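Local coordinates for malonyl CoA reductase (malonate semialdehyde-forming) (Sulfolobus tokodaii, PDB 2EP5), which probably catalyses the NADPH-dependent reduction of malonyl-CoA to malonate semialdehyde, as a member of the aspartate-semialdehyde dehydrogenase family, at residues A[4-9]-A[31-36]; A[97-102]-A[139-144]; A[128-133]-A[217-222]; A[148-153]-A[206-211]. All coordinates share one frame; numbering follows the deposited sequence.

How the contacts relate
Contacts 1 and 2 both involve the parallel sheet of the NAD-binding domain: contact 1 pairs strands 5-10 and 30-36, and contact 2 joins the turns leading into strands 103-106 and 144-147. Their centres lie about 19 Å apart, without touching. Contact 3, its centre about 19 Å from that of contact 2, shares helix 132-140 with it, and Leu-132 packs on Ile-144. Segment 148-153 of contact 4 comes soon after 139-144, at the end of strand 144-147, and contact 4 is nested within the chain loop closed by contact 3. Contact 3 joins the NAD-binding and dimerisation domains, while contact 4 sets the start of helix 151-160, with the predicted catalytic Cys-151, against helix 204-215.

Contact 1 (A[4-9]-A[31-36]); sequences KIKVSL and ELVKVS
Lys-6 and Glu-31 extend alongside each other from neighbouring strands and end in a salt bridge of 3.6 Å between Lys-6 NZ and Glu-31 OE1. Glu-31 reaches this position with CG anti to its backbone N (chi1 176°) and an extended chain beyond; Lys-6 instead bends at its last torsion, chi4 51°, which turns NZ back to the carboxylate. Lys-4 lies roughly perpendicular to the glutamate, its CB 3.9 Å from Glu-31 OE1. The strands are parallel and belong to the beta-alpha-beta unit 5-10, 15-24, 30-36 of the Rossmann-type domain. Between Val-7 and Ser-8 the register slips by one residue, a beta bulge in which Val-33 is the extra residue between the Val-7/Leu-32 and Ser-8/Lys-34 pairs: Val-7 O accepts from Val-33 N at 3.0 Å, and Leu-9 N then bonds to Lys-34 O at 2.7 Å. On the sheet face carrying Val-7, Leu-9, Leu-32 and Val-35, the CD1 branch of Leu-32 reaches across to Val-7 and Leu-9, 4.2 Å from Val-7 CG2 and 4.0 Å from Leu-9 CB. Helix 15-24 packs on this face, with Met-20 and Val-21 against Leu-9. Lys-34, in contrast, extends away so that NZ bonds to Asp-74 O.

Contact 2 (A[97-102]-A[139-144]); sequences LVKNGK and KGWKGI
Val-98 presses its CG1 methyl on the indole of Trp-141, 3.3 Å from Trp-141 CE3, where a Schellman motif ends helix 87-99 in the NAD-binding domain. The motif is defined by two bonds, Lys-102 N to Leu-97 O and Gly-101 N to Val-98 O, with Gly-101 as the C-prime residue at positive phi. With CG1 anti to the backbone N (chi1 169°), Val-98 places this methyl above the indole plane, while CG2 turns to Ile-144 O at 3.6 Å. The indole thus has Val-98 CG1 above its rim on one side and Lys-139 CB over its centre on the other. Lys-142 drapes its aliphatic part over the helix end: CB meets Gly-101 CA, and CD comes within 3.5 Å of Lys-99 O.

Behind these side chains the backbones come very close, with Gly-101 CA and Gly-143 CA 3.6 Å apart. Gly-143 permits this, since a beta carbon there would collide with Val-98 O and Lys-102 O. Next, Ile-144 N donates to Lys-102 O at 3.1 Å, a straight bond (163°) whose donor stands above the carbonyl plane; here the parallel pairing of strands 103-106 and 144-147 begins. Lys-102 itself folds away from the contact, and its NZ donates to Val-78 O and His-75 O.

Contact 3 (A[128-133]-A[217-222]); sequences HLELLK and GKLENN
His-128 meets the backbone of Gly-217 with the edge of its imidazole. NE2 donates to Gly-217 O at 2.9 Å, and that oxygen lies only 4° out of the ring plane, yet the bond is bent, with an angle of 130° at the hydrogen. NE2 stands well above the carbonyl plane of Gly-217, not along a lone pair of its oxygen. The bend is consistent with a second acceptor, a water in the ring plane: it takes a weak bond from NE2 and another from Leu-219 N at 3.0 Å, so the N-H is probably shared, unequally, with the water as the weak partner. The imidazole and the leucine pass in opposing directions, His-128 CD2 coming to 4.2 Å from Leu-219 CB. A phenylalanine in place of the histidine would probably leave Gly-217 O without this donor and the water held from the Leu-219 side alone.

The histidine sits on a 3-10 turn, 128-131, that leads into helix 132-140; its partners are Gly-217, just before the small beta hairpin of strands 218-219 and 224-225, and Leu-219 in it. The contact thus joins the NAD-binding domain to the dimerisation domain. Glu-130 lies nearly perpendicular to Leu-219. Bent at chi2 (-145°), it curls its chain around the leucine's CD2 methyl, which lies 3.7 Å from Glu-130 CB and 3.3 Å from Glu-130 OE2. One 3-10 turn beyond His-128, Leu-131 brings its CD2 to 3.3 Å from Asn-222 O, an oxygen that also accepts from Arg-138 NH2. Ile-224 touches both His-128 and Leu-131.

Contact 4 (A[148-153]-A[206-211]); sequences NPNCTA and DKIAKE
Glu-211 grips the backbone of Asn-150, the N-cap of helix 151-160, whose first residue is Cys-151, the predicted acyl-thioester nucleophile. Two kinds of interaction join this helix start to helix 204-215, and a cap shapes the start that they hold.

The first is a hydrogen bond from the N-cap backbone to a side chain of helix 204-215. Asn-150 N donates to Glu-211 OE1 at 2.6 Å, nearly straight (171°), and meets the syn lone pair of the carboxylate; the extended glutamate chain also sets OE1 3.1 Å from Pro-149 CB. Its other oxygen, OE2, forms a salt bridge with Arg-112, so both oxygens of this buried group have partners. With an alanine in place of Glu-211, Asn-150 N would probably lose its acceptor and Arg-112 its carboxylate partner.

Within the cap, Asn-150 OD1 accepts from Ala-153 N at 2.9 Å, in the carbonyl plane and on a lone pair, while ND2 bonds to Glu-204.

The second kind is apolar. Ile-208 lies slantwise over Thr-152, its CD1 3.4 Å from Thr-152 CG2. OG1 sits beside the backbone N (chi1 -50°) and bonds to Glu-204, which leaves the CG2 methyl facing Ile-208. Cys-151 turns its CB away from helix 204-215, and its side chain touches His-244, the predicted proton acceptor. Nearer the cap, Ile-208 CG1 makes a van der Waals contact of 3.9 Å with Asn-150 OD1.

Contact 1 (A[4-9]-A[31-36])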
loop_
_atom_site.group_PDB
_atom_site.type_symbol
_atom_site.label_atom_id
_atom_site.label_comp_id
_atom_site.label_asym_id
_atom_site.label_seq_id
_atom_site.Cartn_x
_atom_site.Cartn_y
_atom_site.Cartn_z
ATOM N N LYS A 4 40.163 18.162 10.864
ATOM C CA LYS A 4 39.445 16.990 10.400
ATOM C C LYS A 4 39.939 15.649 10.932
ATOM O O LYS A 4 41.129 15.446 11.134
ATOM C CB LYS A 4 39.443 16.962 8.868
ATOM C CG LYS A 4 38.295 17.745 8.235
ATOM C CD LYS A 4 38.337 19.226 8.582
ATOM C CE LYS A 4 37.074 19.951 8.113
ATOM N NZ LYS A 4 36.826 19.832 6.647
ATOM N N ILE A 5 38.993 14.747 11.172
ATOM C CA ILE A 5 39.286 13.395 11.629
ATOM C C ILE A 5 38.902 12.531 10.432
ATOM O O ILE A 5 37.745 12.523 10.005
ATOM C CB ILE A 5 38.422 12.993 12.851
ATOM C CG1 ILE A 5 38.887 13.745 14.096
ATOM C CG2 ILE A 5 38.532 11.503 13.105
ATOM C CD1 ILE A 5 38.704 15.238 14.023
ATOM N N LYS A 6 39.878 11.820 9.880
ATOM C CA LYS A 6 39.641 10.976 8.715
ATOM C C LYS A 6 38.966 9.653 9.053
ATOM O O LYS A 6 39.443 8.897 9.896
ATOM C CB LYS A 6 40.965 10.734 7.994
ATOM C CG LYS A 6 41.554 12.010 7.414
ATOM C CD LYS A 6 42.886 11.771 6.733
ATOM C CE LYS A 6 43.289 12.985 5.906
ATOM N NZ LYS A 6 43.216 14.265 6.679
ATOM N N VAL A 7 37.853 9.375 8.386
ATOM C CA VAL A 7 37.118 8.139 8.632
ATOM C C VAL A 7 36.858 7.319 7.368
ATOM O O VAL A 7 36.884 7.838 6.250
ATOM C CB VAL A 7 35.756 8.433 9.310
ATOM C CG1 VAL A 7 35.971 9.265 10.573
ATOM C CG2 VAL A 7 34.817 9.153 8.332
ATOM N N SER A 8 36.632 6.025 7.553
ATOM C CA SER A 8 36.314 5.146 6.437
ATOM C C SER A 8 34.969 4.516 6.795
ATOM O O SER A 8 34.568 4.536 7.957
ATOM C CB SER A 8 37.381 4.065 6.267
ATOM O OG SER A 8 37.330 3.125 7.315
ATOM N N LEU A 9 34.274 3.964 5.808
ATOM C CA LEU A 9 32.968 3.361 6.050
ATOM C C LEU A 9 32.811 1.972 5.435
ATOM O O LEU A 9 32.915 1.810 4.216
ATOM C CB LEU A 9 31.869 4.284 5.514
ATOM C CG LEU A 9 30.412 3.822 5.664
ATOM C CD1 LEU A 9 30.043 3.724 7.143
ATOM C CD2 LEU A 9 29.483 4.798 4.940
ATOM N N GLU A 31 35.840 13.651 8.174
ATOM C CA GLU A 31 36.088 13.607 6.734
ATOM C C GLU A 31 36.123 12.190 6.169
ATOM O O GLU A 31 37.108 11.461 6.335
ATOM C CB GLU A 31 37.405 14.318 6.408
ATOM C CG GLU A 31 37.822 14.239 4.937
ATOM C CD GLU A 31 39.011 15.137 4.608
ATOM O OE1 GLU A 31 39.979 15.166 5.400
ATOM O OE2 GLU A 31 38.983 15.808 3.551
ATOM N N LEU A 32 35.047 11.814 5.488
ATOM C CA LEU A 32 34.939 10.493 4.889
ATOM C C LEU A 32 35.869 10.419 3.685
ATOM O O LEU A 32 35.654 11.100 2.675
ATOM C CB LEU A 32 33.493 10.227 4.465
ATOM C CG LEU A 32 33.212 8.917 3.727
ATOM C CD1 LEU A 32 33.641 7.735 4.589
ATOM C CD2 LEU A 32 31.724 8.838 3.384
ATOM N N VAL A 33 36.905 9.592 3.797
ATOM C CA VAL A 33 37.875 9.456 2.726
ATOM C C VAL A 33 37.880 8.081 2.087
ATOM O O VAL A 33 38.510 7.887 1.049
ATOM C CB VAL A 33 39.296 9.761 3.227
ATOM C CG1 VAL A 33 39.337 11.151 3.848
ATOM C CG2 VAL A 33 39.736 8.701 4.235
ATOM N N LYS A 34 37.182 7.131 2.702
ATOM C CA LYS A 34 37.128 5.769 2.168
ATOM C C LYS A 34 35.821 5.041 2.457
ATOM O O LYS A 34 35.323 5.036 3.584
ATOM C CB LYS A 34 38.296 4.926 2.710
ATOM C CG LYS A 34 39.653 5.283 2.124
ATOM C CD LYS A 34 40.770 4.500 2.774
ATOM C CE LYS A 34 42.087 4.794 2.084
ATOM N NZ LYS A 34 43.195 3.992 2.654
ATOM N N VAL A 35 35.275 4.427 1.416
ATOM C CA VAL A 35 34.042 3.673 1.529
ATOM C C VAL A 35 34.356 2.282 1.022
ATOM O O VAL A 35 35.125 2.109 0.068
ATOM C CB VAL A 35 32.902 4.287 0.681
ATOM C CG1 VAL A 35 32.479 5.611 1.273
ATOM C CG2 VAL A 35 33.360 4.476 -0.757
ATOM N N SER A 36 33.762 1.293 1.676
ATOM C CA SER A 36 33.975 -0.095 1.325
ATOM C C SER A 36 32.657 -0.754 0.972
ATOM O O SER A 36 31.593 -0.319 1.411
ATOM C CB SER A 36 34.632 -0.818 2.505
ATOM O OG SER A 36 34.894 -2.172 2.207
#

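Contact 2 (A[97-102]-A[139-144])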
loop_
_atom_site.group_PDB
_atom_site.type_symbol
_atom_site.label_atom_id
_atom_site.label_comp_id
_atom_site.label_asym_id
_atom_site.label_seq_id
_atom_site.Cartn_x
_atom_site.Cartn_y
_atom_site.Cartn_z
ATOM N N LEU A 97 40.406 -6.138 11.869
ATOM C CA LEU A 97 40.779 -4.727 11.870
ATOM C C LEU A 97 41.227 -4.290 13.259
ATOM O O LEU A 97 42.273 -3.657 13.409
ATOM C CB LEU A 97 39.606 -3.850 11.402
ATOM C CG LEU A 97 39.260 -3.933 9.912
ATOM C CD1 LEU A 97 37.995 -3.122 9.619
ATOM C CD2 LEU A 97 40.442 -3.433 9.087
ATOM N N VAL A 98 40.432 -4.638 14.270
ATOM C CA VAL A 98 40.743 -4.286 15.651
ATOM C C VAL A 98 42.023 -4.974 16.121
ATOM O O VAL A 98 42.771 -4.414 16.921
ATOM C CB VAL A 98 39.580 -4.664 16.597
ATOM C CG1 VAL A 98 40.021 -4.553 18.054
ATOM C CG2 VAL A 98 38.408 -3.738 16.352
ATOM N N LYS A 99 42.270 -6.185 15.632
ATOM C CA LYS A 99 43.484 -6.906 16.003
ATOM C C LYS A 99 44.703 -6.201 15.405
ATOM O O LYS A 99 45.791 -6.228 15.976
ATOM C CB LYS A 99 43.434 -8.347 15.498
ATOM C CG LYS A 99 42.606 -9.284 16.350
ATOM C CD LYS A 99 42.689 -10.702 15.809
ATOM C CE LYS A 99 41.951 -11.689 16.698
ATOM N NZ LYS A 99 42.070 -13.079 16.169
ATOM N N ASN A 100 44.515 -5.569 14.250
ATOM C CA ASN A 100 45.609 -4.862 13.602
ATOM C C ASN A 100 45.785 -3.455 14.143
ATOM O O ASN A 100 46.586 -2.691 13.623
ATOM C CB ASN A 100 45.392 -4.813 12.090
ATOM C CG ASN A 100 45.797 -6.099 11.405
ATOM O OD1 ASN A 100 46.973 -6.464 11.401
ATOM N ND2 ASN A 100 44.829 -6.797 10.827
ATOM N N GLY A 101 45.030 -3.112 15.182
ATOM C CA GLY A 101 45.161 -1.794 15.783
ATOM C C GLY A 101 44.173 -0.711 15.376
ATOM O O GLY A 101 44.268 0.418 15.853
ATOM N N LYS A 102 43.227 -1.029 14.504
ATOM C CA LYS A 102 42.248 -0.034 14.069
ATOM C C LYS A 102 41.191 0.263 15.123
ATOM O O LYS A 102 40.818 -0.619 15.900
ATOM C CB LYS A 102 41.535 -0.509 12.799
ATOM C CG LYS A 102 42.423 -0.614 11.568
ATOM C CD LYS A 102 42.580 0.720 10.847
ATOM C CE LYS A 102 43.317 1.751 11.673
ATOM N NZ LYS A 102 43.430 3.031 10.939
ATOM N N LYS A 139 41.103 -8.038 26.018
ATOM C CA LYS A 139 40.939 -8.869 24.821
ATOM C C LYS A 139 42.283 -9.170 24.175
ATOM O O LYS A 139 42.394 -10.069 23.343
ATOM C CB LYS A 139 40.049 -8.170 23.785
ATOM C CG LYS A 139 38.703 -7.700 24.302
ATOM C CD LYS A 139 37.803 -8.852 24.724
ATOM C CE LYS A 139 37.304 -9.639 23.529
ATOM N NZ LYS A 139 36.308 -10.668 23.934
ATOM N N GLY A 140 43.302 -8.412 24.563
ATOM C CA GLY A 140 44.613 -8.605 23.977
ATOM C C GLY A 140 44.621 -8.039 22.569
ATOM O O GLY A 140 45.257 -8.591 21.673
ATOM N N TRP A 141 43.902 -6.935 22.373
ATOM C CA TRP A 141 43.825 -6.282 21.067
ATOM C C TRP A 141 44.727 -5.065 21.024
ATOM O O TRP A 141 44.958 -4.421 22.044
ATOM C CB TRP A 141 42.406 -5.769 20.763
ATOM C CG TRP A 141 41.316 -6.776 20.699
ATOM C CD1 TRP A 141 41.431 -8.098 20.392
ATOM C CD2 TRP A 141 39.917 -6.517 20.847
ATOM N NE1 TRP A 141 40.186 -8.683 20.334
ATOM C CE2 TRP A 141 39.239 -7.734 20.607
ATOM C CE3 TRP A 141 39.171 -5.375 21.156
ATOM C CZ2 TRP A 141 37.844 -7.842 20.664
ATOM C CZ3 TRP A 141 37.774 -5.482 21.213
ATOM C CH2 TRP A 141 37.131 -6.709 20.968
ATOM N N LYS A 142 45.203 -4.737 19.827
ATOM C CA LYS A 142 46.032 -3.559 19.621
ATOM C C LYS A 142 45.066 -2.432 19.254
ATOM O O LYS A 142 45.416 -1.254 19.302
ATOM C CB LYS A 142 47.001 -3.779 18.458
ATOM C CG LYS A 142 47.982 -4.916 18.659
ATOM C CD LYS A 142 48.795 -5.201 17.395
ATOM C CE LYS A 142 49.627 -4.003 16.956
ATOM N NZ LYS A 142 50.511 -4.322 15.790
ATOM N N GLY A 143 43.843 -2.812 18.888
ATOM C CA GLY A 143 42.846 -1.835 18.491
ATOM C C GLY A 143 41.751 -1.545 19.500
ATOM O O GLY A 143 41.836 -1.935 20.663
ATOM N N ILE A 144 40.718 -0.852 19.031
ATOM C CA ILE A 144 39.575 -0.463 19.846
ATOM C C ILE A 144 38.265 -0.808 19.134
ATOM O O ILE A 144 38.119 -0.566 17.937
ATOM C CB ILE A 144 39.591 1.061 20.113
ATOM C CG1 ILE A 144 40.752 1.424 21.042
ATOM C CG2 ILE A 144 38.252 1.509 20.678
ATOM C CD1 ILE A 144 40.720 0.724 22.401
#

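Contact 3 (A[128-133]-A[217-222])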
loop_
_atom_site.group_PDB
_atom_site.type_symbol
_atom_site.label_atom_id
_atom_site.label_comp_id
_atom_site.label_asym_id
_atom_site.label_seq_id
_atom_site.Cartn_x
_atom_site.Cartn_y
_atom_site.Cartn_z
ATOM N N HIS A 128 29.700 4.632 29.601
ATOM C CA HIS A 128 30.157 3.268 29.408
ATOM C C HIS A 128 31.426 3.175 28.572
ATOM O O HIS A 128 32.090 2.139 28.571
ATOM C CB HIS A 128 29.044 2.416 28.794
ATOM C CG HIS A 128 27.901 2.158 29.727
ATOM N ND1 HIS A 128 26.886 1.271 29.436
ATOM C CD2 HIS A 128 27.621 2.658 30.955
ATOM C CE1 HIS A 128 26.035 1.231 30.445
ATOM N NE2 HIS A 128 26.458 2.064 31.381
ATOM N N LEU A 129 31.769 4.254 27.869
ATOM C CA LEU A 129 32.980 4.275 27.042
ATOM C C LEU A 129 34.247 4.040 27.873
ATOM O O LEU A 129 35.305 3.711 27.336
ATOM C CB LEU A 129 33.095 5.609 26.293
ATOM C CG LEU A 129 32.183 5.759 25.072
ATOM C CD1 LEU A 129 32.212 7.193 24.557
ATOM C CD2 LEU A 129 32.632 4.785 23.994
ATOM N N GLU A 130 34.132 4.210 29.183
ATOM C CA GLU A 130 35.267 4.001 30.066
ATOM C C GLU A 130 35.785 2.574 29.940
ATOM O O GLU A 130 36.927 2.289 30.307
ATOM C CB GLU A 130 34.879 4.280 31.519
ATOM C CG GLU A 130 34.432 5.704 31.775
ATOM C CD GLU A 130 34.863 6.199 33.140
ATOM O OE1 GLU A 130 36.089 6.256 33.378
ATOM O OE2 GLU A 130 33.987 6.526 33.973
ATOM N N LEU A 131 34.944 1.680 29.425
ATOM C CA LEU A 131 35.343 0.289 29.249
ATOM C C LEU A 131 36.538 0.223 28.326
ATOM O O LEU A 131 37.304 -0.736 28.365
ATOM C CB LEU A 131 34.216 -0.545 28.636
ATOM C CG LEU A 131 33.117 -1.111 29.533
ATOM C CD1 LEU A 131 32.154 -1.940 28.679
ATOM C CD2 LEU A 131 33.726 -1.979 30.630
ATOM N N LEU A 132 36.694 1.245 27.490
ATOM C CA LEU A 132 37.794 1.277 26.540
ATOM C C LEU A 132 39.162 1.324 27.208
ATOM O O LEU A 132 40.162 0.944 26.605
ATOM C CB LEU A 132 37.635 2.471 25.590
ATOM C CG LEU A 132 36.470 2.374 24.601
ATOM C CD1 LEU A 132 36.422 3.622 23.715
ATOM C CD2 LEU A 132 36.626 1.119 23.759
ATOM N N LYS A 133 39.199 1.779 28.455
ATOM C CA LYS A 133 40.453 1.886 29.200
ATOM C C LYS A 133 41.107 0.547 29.526
ATOM O O LYS A 133 42.294 0.497 29.815
ATOM C CB LYS A 133 40.225 2.646 30.510
ATOM C CG LYS A 133 39.948 4.134 30.338
ATOM C CD LYS A 133 39.600 4.796 31.671
ATOM C CE LYS A 133 40.698 4.587 32.712
ATOM N NZ LYS A 133 40.393 5.251 34.017
ATOM N N GLY A 217 22.442 -0.227 31.786
ATOM C CA GLY A 217 23.303 -0.685 32.857
ATOM C C GLY A 217 24.104 0.429 33.487
ATOM O O GLY A 217 24.108 1.562 33.001
ATOM N N LYS A 218 24.800 0.099 34.568
ATOM C CA LYS A 218 25.602 1.071 35.291
ATOM C C LYS A 218 27.061 0.656 35.308
ATOM O O LYS A 218 27.378 -0.518 35.485
ATOM C CB LYS A 218 25.090 1.189 36.727
ATOM C CG LYS A 218 25.728 2.290 37.556
ATOM C CD LYS A 218 25.327 2.138 39.022
ATOM C CE LYS A 218 25.688 3.359 39.857
ATOM N NZ LYS A 218 24.852 4.544 39.497
ATOM N N LEU A 219 27.946 1.628 35.118
ATOM C CA LEU A 219 29.382 1.381 35.124
ATOM C C LEU A 219 29.896 1.404 36.555
ATOM O O LEU A 219 29.708 2.390 37.260
ATOM C CB LEU A 219 30.104 2.462 34.329
ATOM C CG LEU A 219 31.628 2.417 34.406
ATOM C CD1 LEU A 219 32.156 1.276 33.545
ATOM C CD2 LEU A 219 32.190 3.749 33.939
ATOM N N GLU A 220 30.549 0.323 36.975
ATOM C CA GLU A 220 31.095 0.222 38.328
ATOM C C GLU A 220 32.344 -0.646 38.324
ATOM O O GLU A 220 32.288 -1.815 37.944
ATOM C CB GLU A 220 30.077 -0.412 39.274
ATOM C CG GLU A 220 28.711 0.235 39.281
ATOM C CD GLU A 220 27.724 -0.549 40.126
ATOM O OE1 GLU A 220 27.988 -0.718 41.337
ATOM O OE2 GLU A 220 26.693 -1.004 39.578
ATOM N N ASN A 221 33.463 -0.085 38.765
ATOM C CA ASN A 221 34.721 -0.824 38.802
ATOM C C ASN A 221 35.135 -1.323 37.427
ATOM O O ASN A 221 35.369 -2.519 37.232
ATOM C CB ASN A 221 34.646 -2.027 39.757
ATOM C CG ASN A 221 34.614 -1.620 41.217
ATOM O OD1 ASN A 221 33.556 -1.314 41.772
ATOM N ND2 ASN A 221 35.782 -1.607 41.847
ATOM N N ASN A 222 35.205 -0.411 36.467
ATOM C CA ASN A 222 35.638 -0.764 35.126
ATOM C C ASN A 222 34.776 -1.803 34.423
ATOM O O ASN A 222 35.236 -2.461 33.495
ATOM C CB ASN A 222 37.083 -1.265 35.182
ATOM C CG ASN A 222 37.922 -0.512 36.204
ATOM O OD1 ASN A 222 37.937 0.722 36.225
ATOM N ND2 ASN A 222 38.629 -1.255 37.057
HETATM O O HOH W 1 26.710 4.162 33.974
#

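Contact 4 (A[148-153]-A[206-211])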
loop_
_atom_site.group_PDB
_atom_site.type_symbol
_atom_site.label_atom_id
_atom_site.label_comp_id
_atom_site.label_asym_id
_atom_site.label_seq_id
_atom_site.Cartn_x
_atom_site.Cartn_y
_atom_site.Cartn_z
ATOM N N ASN A 148 27.130 -0.225 18.631
ATOM C CA ASN A 148 25.877 0.507 18.727
ATOM C C ASN A 148 24.805 -0.572 18.733
ATOM O O ASN A 148 24.954 -1.613 18.092
ATOM C CB ASN A 148 25.710 1.443 17.530
ATOM C CG ASN A 148 26.672 2.607 17.576
ATOM O OD1 ASN A 148 27.495 2.792 16.680
ATOM N ND2 ASN A 148 26.579 3.399 18.635
ATOM N N PRO A 149 23.707 -0.341 19.456
ATOM C CA PRO A 149 22.640 -1.339 19.522
ATOM C C PRO A 149 21.689 -1.470 18.341
ATOM O O PRO A 149 21.695 -0.668 17.405
ATOM C CB PRO A 149 21.897 -0.945 20.797
ATOM C CG PRO A 149 21.973 0.555 20.748
ATOM C CD PRO A 149 23.422 0.800 20.345
ATOM N N ASN A 150 20.879 -2.518 18.413
ATOM C CA ASN A 150 19.843 -2.802 17.434
ATOM C C ASN A 150 18.984 -1.532 17.358
ATOM O O ASN A 150 18.686 -0.914 18.388
ATOM C CB ASN A 150 19.034 -4.018 17.920
ATOM C CG ASN A 150 17.644 -4.090 17.322
ATOM O OD1 ASN A 150 16.690 -3.535 17.873
ATOM N ND2 ASN A 150 17.521 -4.778 16.191
ATOM N N CYS A 151 18.608 -1.136 16.144
ATOM C CA CYS A 151 17.817 0.080 15.946
ATOM C C CYS A 151 16.599 0.192 16.859
ATOM O O CYS A 151 16.359 1.243 17.459
ATOM C CB CYS A 151 17.399 0.211 14.471
ATOM S SG CYS A 151 16.721 -1.278 13.706
ATOM N N THR A 152 15.842 -0.891 16.983
ATOM C CA THR A 152 14.657 -0.886 17.830
ATOM C C THR A 152 15.053 -0.689 19.292
ATOM O O THR A 152 14.409 0.063 20.027
ATOM C CB THR A 152 13.881 -2.204 17.699
ATOM O OG1 THR A 152 13.676 -2.495 16.311
ATOM C CG2 THR A 152 12.530 -2.098 18.402
ATOM N N ALA A 153 16.114 -1.375 19.707
ATOM C CA ALA A 153 16.605 -1.270 21.071
ATOM C C ALA A 153 16.990 0.175 21.343
ATOM O O ALA A 153 16.633 0.745 22.382
ATOM C CB ALA A 153 17.817 -2.175 21.262
ATOM N N ASP A 206 14.812 -11.099 21.227
ATOM C CA ASP A 206 15.870 -11.421 22.164
ATOM C C ASP A 206 16.915 -10.301 22.211
ATOM O O ASP A 206 17.397 -9.938 23.286
ATOM C CB ASP A 206 16.518 -12.746 21.776
ATOM C CG ASP A 206 17.420 -13.288 22.865
ATOM O OD1 ASP A 206 16.937 -13.429 24.012
ATOM O OD2 ASP A 206 18.607 -13.571 22.575
ATOM N N LYS A 207 17.260 -9.752 21.045
ATOM C CA LYS A 207 18.230 -8.659 20.970
ATOM C C LYS A 207 17.728 -7.416 21.702
ATOM O O LYS A 207 18.501 -6.710 22.356
ATOM C CB LYS A 207 18.507 -8.285 19.513
ATOM C CG LYS A 207 19.286 -9.319 18.725
ATOM C CD LYS A 207 19.428 -8.883 17.281
ATOM C CE LYS A 207 20.106 -9.952 16.442
ATOM N NZ LYS A 207 20.040 -9.616 14.993
ATOM N N ILE A 208 16.432 -7.143 21.588
ATOM C CA ILE A 208 15.861 -5.977 22.241
ATOM C C ILE A 208 15.971 -6.089 23.750
ATOM O O ILE A 208 16.534 -5.212 24.404
ATOM C CB ILE A 208 14.371 -5.785 21.853
ATOM C CG1 ILE A 208 14.276 -5.342 20.389
ATOM C CG2 ILE A 208 13.702 -4.764 22.787
ATOM C CD1 ILE A 208 12.859 -5.111 19.904
ATOM N N ALA A 209 15.433 -7.172 24.299
ATOM C CA ALA A 209 15.458 -7.397 25.741
ATOM C C ALA A 209 16.869 -7.394 26.330
ATOM O O ALA A 209 17.136 -6.691 27.300
ATOM C CB ALA A 209 14.746 -8.715 26.080
ATOM N N LYS A 210 17.771 -8.172 25.750
ATOM C CA LYS A 210 19.134 -8.232 26.262
ATOM C C LYS A 210 19.888 -6.914 26.133
ATOM O O LYS A 210 20.457 -6.415 27.110
ATOM C CB LYS A 210 19.918 -9.341 25.557
ATOM C CG LYS A 210 19.364 -10.736 25.804
ATOM C CD LYS A 210 20.299 -11.813 25.246
ATOM C CE LYS A 210 19.675 -13.204 25.368
ATOM N NZ LYS A 210 19.172 -13.461 26.753
ATOM N N GLU A 211 19.897 -6.346 24.930
ATOM C CA GLU A 211 20.603 -5.088 24.697
ATOM C C GLU A 211 20.086 -3.959 25.573
ATOM O O GLU A 211 20.851 -3.111 26.020
ATOM C CB GLU A 211 20.512 -4.695 23.222
ATOM C CG GLU A 211 21.431 -5.507 22.333
ATOM C CD GLU A 211 21.291 -5.151 20.862
ATOM O OE1 GLU A 211 21.150 -3.952 20.548
ATOM O OE2 GLU A 211 21.334 -6.071 20.023
#